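Local coordinates for protein adhesin (Neisseria gonorrhoeae, PDB 6GQ4) that probably acts as a surface-exposed adhesin of the gonococcus, related in fold to MliC-type lysozyme inhibitors, and is studied as a vaccine antigen that raises bactericidal antibodies, at residues T36-V41 with V47-N52; T61-G64 with V70-T73. All coordinates share one frame; numbering follows the deposited sequence.

Interaction 1 (T36-V41 with V47-N52); sequences TYASAV and VQMPIN
Gln48 reaches across the hairpin and swings its amide NE2 over one face of the Tyr37 ring. Its CB stands on the sheet face shared with Tyr37, Ser39 and Pro50. CG leaves anti to the backbone N (chi1 174°), and the bend at chi2 (77°) turns the amide back over the neighbouring strand. CD then lies 3.8 Å from CD1 of Tyr37. At the tip the two amide atoms part company: NE2 sits 3.2 Å from CG of Tyr37, offset toward the rim of the ring, while OE1 comes to 3.4 Å from CB of Ser39. Ring and amide planes are 44° apart, so this is a tilted amide-over-aromatic contact rather than a flat stack. The hydroxyl of Ser39 is hydrogen-bonded to Arg46.

Beneath these side chains runs a regular antiparallel pairing. Ala38 and Met49 form a hydrogen-bonded pair, with Met49 N only 2.6 Å from Ala38 O and Ala38 N giving a straighter bond to Met49 O. Ala40 and Val47 repeat the pattern; at the opposite end, past Tyr37 and Pro50, Ile51 N donates to Thr36 O at 3.0 Å. On the other face Met49 bends at chi3, which brings CE to 4.3 Å from CB of Ala38, a small apolar contact on the buried side.

The two segments belong to the beta hairpin of strands 35-42 and 45-50. Strand 22-29 flanks 35-42 on its far edge, with Val25 and Tyr27 touching Ala38 and Val23 touching Ala40. From strand 61-63, Tyr63 covers the face carrying Ala38 and Met49, and also touches Ile51 at the end of the hairpin.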
loop_
_atom_site.group_PDB
_atom_site.type_symbol
_atom_site.label_atom_id
_atom_site.label_comp_id
_atom_site.label_asym_id
_atom_site.label_seq_id
_atom_site.Cartn_x
_atom_site.Cartn_y
_atom_site.Cartn_z
ATOM N N THR A 36 -1.210 -9.516 -2.182
ATOM C CA THR A 36 -1.277 -10.301 -0.999
ATOM C C THR A 36 -0.911 -9.500 0.268
ATOM O O THR A 36 -1.329 -9.862 1.389
ATOM C CB THR A 36 -0.342 -11.521 -1.088
ATOM O OG1 THR A 36 0.945 -11.018 -1.398
ATOM C CG2 THR A 36 -0.809 -12.464 -2.157
ATOM N N TYR A 37 -0.138 -8.444 0.089
ATOM C CA TYR A 37 0.330 -7.638 1.242
ATOM C C TYR A 37 0.904 -6.357 0.711
ATOM O O TYR A 37 1.228 -6.258 -0.464
ATOM C CB TYR A 37 1.316 -8.395 2.114
ATOM C CG TYR A 37 2.650 -8.661 1.453
ATOM C CD1 TYR A 37 3.606 -7.644 1.396
ATOM C CD2 TYR A 37 2.992 -9.930 0.980
ATOM C CE1 TYR A 37 4.865 -7.873 0.854
ATOM C CE2 TYR A 37 4.243 -10.152 0.393
ATOM C CZ TYR A 37 5.175 -9.123 0.336
ATOM O OH TYR A 37 6.434 -9.295 -0.227
ATOM N N ALA A 38 1.010 -5.389 1.640
ATOM C CA ALA A 38 1.807 -4.139 1.455
ATOM C C ALA A 38 2.812 -4.061 2.587
ATOM O O ALA A 38 2.473 -4.407 3.725
ATOM C CB ALA A 38 0.935 -2.918 1.386
ATOM N N SER A 39 4.041 -3.635 2.248
ATOM C CA SER A 39 5.092 -3.527 3.253
ATOM C C SER A 39 5.814 -2.197 3.050
ATOM O O SER A 39 6.139 -1.809 1.934
ATOM C CB SER A 39 6.080 -4.708 3.125
ATOM O OG SER A 39 7.143 -4.564 4.036
ATOM N N ALA A 40 6.078 -1.528 4.181
ATOM C CA ALA A 40 6.780 -0.231 4.172
ATOM C C ALA A 40 7.534 -0.049 5.487
ATOM O O ALA A 40 7.154 -0.524 6.547
ATOM C CB ALA A 40 5.795 0.878 3.955
ATOM N N VAL A 41 8.645 0.695 5.378
ATOM C CA VAL A 41 9.367 1.077 6.508
ATOM C C VAL A 41 8.713 2.370 7.034
ATOM O O VAL A 41 8.473 3.351 6.270
ATOM C CB VAL A 41 10.879 1.235 6.230
ATOM C CG1 VAL A 41 11.607 1.620 7.495
ATOM C CG2 VAL A 41 11.470 -0.043 5.665
ATOM N N VAL A 47 7.040 -2.517 8.319
ATOM C CA VAL A 47 5.690 -2.898 8.751
ATOM C C VAL A 47 5.066 -3.732 7.636
ATOM O O VAL A 47 4.982 -3.253 6.544
ATOM C CB VAL A 47 4.838 -1.652 9.035
ATOM C CG1 VAL A 47 3.447 -2.049 9.465
ATOM C CG2 VAL A 47 5.499 -0.777 10.107
ATOM N N GLN A 48 4.593 -4.938 7.969
ATOM C CA GLN A 48 4.010 -5.859 6.991
ATOM C C GLN A 48 2.503 -5.773 7.137
ATOM O O GLN A 48 2.008 -5.982 8.278
ATOM C CB GLN A 48 4.473 -7.282 7.301
ATOM C CG GLN A 48 3.824 -8.351 6.458
ATOM C CD GLN A 48 4.417 -8.411 5.073
ATOM O OE1 GLN A 48 5.282 -7.622 4.709
ATOM N NE2 GLN A 48 3.960 -9.377 4.298
ATOM N N MET A 49 1.781 -5.418 6.063
ATOM C CA MET A 49 0.335 -5.247 6.212
ATOM C C MET A 49 -0.366 -6.219 5.234
ATOM O O MET A 49 -0.450 -5.928 4.052
ATOM C CB MET A 49 -0.124 -3.825 5.890
ATOM C CG MET A 49 0.409 -2.792 6.901
ATOM S SD MET A 49 0.341 -1.063 6.282
ATOM C CE MET A 49 1.778 -1.041 5.207
ATOM N N PRO A 50 -0.795 -7.391 5.702
ATOM C CA PRO A 50 -1.479 -8.335 4.782
ATOM C C PRO A 50 -2.762 -7.719 4.222
ATOM O O PRO A 50 -3.418 -6.872 4.890
ATOM C CB PRO A 50 -1.844 -9.523 5.678
ATOM C CG PRO A 50 -0.857 -9.390 6.818
ATOM C CD PRO A 50 -0.720 -7.902 7.076
ATOM N N ILE A 51 -3.139 -8.090 3.004
ATOM C CA ILE A 51 -4.389 -7.611 2.458
ATOM C C ILE A 51 -5.527 -8.005 3.419
ATOM O O ILE A 51 -5.541 -9.075 4.019
ATOM C CB ILE A 51 -4.643 -8.117 1.027
ATOM C CG1 ILE A 51 -5.783 -7.324 0.364
ATOM C CG2 ILE A 51 -4.883 -9.645 0.952
ATOM C CD1 ILE A 51 -5.923 -7.572 -1.121
ATOM N N ASN A 52 -6.418 -7.034 3.657
ATOM C CA ASN A 52 -7.521 -7.237 4.589
ATOM C C ASN A 52 -8.778 -7.567 3.774
ATOM O O ASN A 52 -9.337 -6.716 3.096
ATOM C CB ASN A 52 -7.704 -5.998 5.480
ATOM C CG ASN A 52 -8.737 -6.240 6.545
ATOM O OD1 ASN A 52 -9.781 -6.789 6.227
ATOM N ND2 ASN A 52 -8.474 -5.793 7.785
#

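Interaction 2 (T61-G64 with V70-T73); sequences TFYG and VLST
Tyr63 and Leu71 stand side by side on the buried face of this short hairpin, pointing the same way, and together with Thr61 and Thr73 they make its densely packed side. CD2 of Leu71 lies 3.8 Å from CD1 of Tyr63. Farther along, CG2 of Thr73 meets the edge of the same ring, near its plane, 4.1 Å from CE1 of Tyr63, and also touches CB of Thr61 at 4.0 Å. Tyr63 CG lies anti to the carbonyl carbon (chi1 -55°), and the ring runs back past Leu71 toward Thr73; its OH is hydrogen-bonded to Thr35.

Strands 61-63 and 70-73 form an antiparallel beta hairpin within the ACP-like domain, with Thr61-Thr73 and Tyr63-Leu71 as hydrogen-bonded pairs. Tyr63 N donates to Leu71 O at 2.9 Å, and Leu71 N returns the bond to Tyr63 O. Strand 86-89 flanks 70-73, and the side chain of Thr73, bonded through OG1 to Pro85 O, is about 5 Å from the bound sodium ion.

The opposite face is partly exposed, and fewer side chains meet there. The Phe62 ring leans past its non-hydrogen-bonded partner Ser72, whose CB comes obliquely to 3.5 Å from CD1 of Phe62. Val70 stands at the end of the hairpin, with CG1 at the edge of that ring, 4.3 Å from CD1 of Phe62.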
loop_
_atom_site.group_PDB
_atom_site.type_symbol
_atom_site.label_atom_id
_atom_site.label_comp_id
_atom_site.label_asym_id
_atom_site.label_seq_id
_atom_site.Cartn_x
_atom_site.Cartn_y
_atom_site.Cartn_z
ATOM N N THR A 61 -9.194 -1.158 -1.704
ATOM C CA THR A 61 -8.347 -2.172 -1.109
ATOM C C THR A 61 -7.732 -1.627 0.194
ATOM O O THR A 61 -7.251 -0.499 0.179
ATOM C CB THR A 61 -7.220 -2.595 -2.056
ATOM O OG1 THR A 61 -7.793 -2.888 -3.343
ATOM C CG2 THR A 61 -6.486 -3.795 -1.505
ATOM N N PHE A 62 -7.696 -2.453 1.231
ATOM C CA PHE A 62 -7.127 -2.146 2.502
ATOM C C PHE A 62 -6.155 -3.227 2.913
ATOM O O PHE A 62 -6.413 -4.437 2.742
ATOM C CB PHE A 62 -8.192 -2.098 3.621
ATOM C CG PHE A 62 -9.245 -1.065 3.357
ATOM C CD1 PHE A 62 -9.088 0.229 3.788
ATOM C CD2 PHE A 62 -10.379 -1.366 2.631
ATOM C CE1 PHE A 62 -10.047 1.194 3.519
ATOM C CE2 PHE A 62 -11.358 -0.408 2.387
ATOM C CZ PHE A 62 -11.157 0.882 2.788
ATOM N N TYR A 63 -5.014 -2.778 3.431
ATOM C CA TYR A 63 -3.984 -3.645 3.969
ATOM C C TYR A 63 -3.816 -3.353 5.452
ATOM O O TYR A 63 -3.718 -2.179 5.756
ATOM C CB TYR A 63 -2.648 -3.449 3.227
ATOM C CG TYR A 63 -2.724 -3.632 1.716
ATOM C CD1 TYR A 63 -3.085 -2.588 0.897
ATOM C CD2 TYR A 63 -2.459 -4.856 1.119
ATOM C CE1 TYR A 63 -3.179 -2.675 -0.469
ATOM C CE2 TYR A 63 -2.525 -4.948 -0.246
ATOM C CZ TYR A 63 -2.851 -3.881 -1.064
ATOM O OH TYR A 63 -3.040 -3.941 -2.450
ATOM N N GLY A 64 -3.654 -4.398 6.257
ATOM C CA GLY A 64 -3.371 -4.266 7.685
ATOM C C GLY A 64 -4.556 -4.692 8.528
ATOM O O GLY A 64 -5.700 -4.769 8.065
ATOM N N VAL A 70 -2.683 0.829 8.594
ATOM C CA VAL A 70 -3.548 0.486 7.492
ATOM C C VAL A 70 -3.198 1.327 6.260
ATOM O O VAL A 70 -3.184 2.571 6.323
ATOM C CB VAL A 70 -5.026 0.635 7.875
ATOM C CG1 VAL A 70 -5.896 0.401 6.660
ATOM C CG2 VAL A 70 -5.392 -0.290 9.027
ATOM N N LEU A 71 -2.898 0.606 5.124
ATOM C CA LEU A 71 -2.779 1.267 3.832
ATOM C C LEU A 71 -4.126 1.168 3.101
ATOM O O LEU A 71 -4.662 0.032 3.014
ATOM C CB LEU A 71 -1.638 0.619 3.046
ATOM C CG LEU A 71 -1.227 1.359 1.777
ATOM C CD1 LEU A 71 0.226 1.048 1.452
ATOM C CD2 LEU A 71 -2.127 1.086 0.579
ATOM N N SER A 72 -4.634 2.286 2.593
ATOM C CA SER A 72 -5.884 2.219 1.837
ATOM C C SER A 72 -5.678 2.869 0.466
ATOM O O SER A 72 -4.947 3.826 0.268
ATOM C CB SER A 72 -7.053 2.810 2.577
ATOM O OG SER A 72 -6.836 4.186 2.788
ATOM N N THR A 73 -6.324 2.233 -0.517
ATOM C CA THR A 73 -6.192 2.594 -1.895
ATOM C C THR A 73 -7.416 2.030 -2.652
ATOM O O THR A 73 -8.405 1.564 -2.053
ATOM C CB THR A 73 -4.846 2.077 -2.443
ATOM O OG1 THR A 73 -4.581 2.611 -3.745
ATOM C CG2 THR A 73 -4.758 0.561 -2.492
#

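Interactions 1 and 2 follow one another along the chain as two consecutive antiparallel hairpins, their centres about 8 Å apart, both inside the ACP-like domain. In the strand order of the antiparallel sheet, 45-50 and 61-63 are the outermost strands, so the two hairpins contribute its opposite ends. Those ends nevertheless meet: Asn52 N probably bonds to Phe62 O, and Pro50 O to Gly64 N. The strongly curved sheet thus closes on itself in a barrel-like way, its two end strands meeting edge to edge through these probable backbone bonds. The sodium ligands are Tyr15, Tyr81 and Gln84, of which Gln84 touches Thr73 of interaction 2.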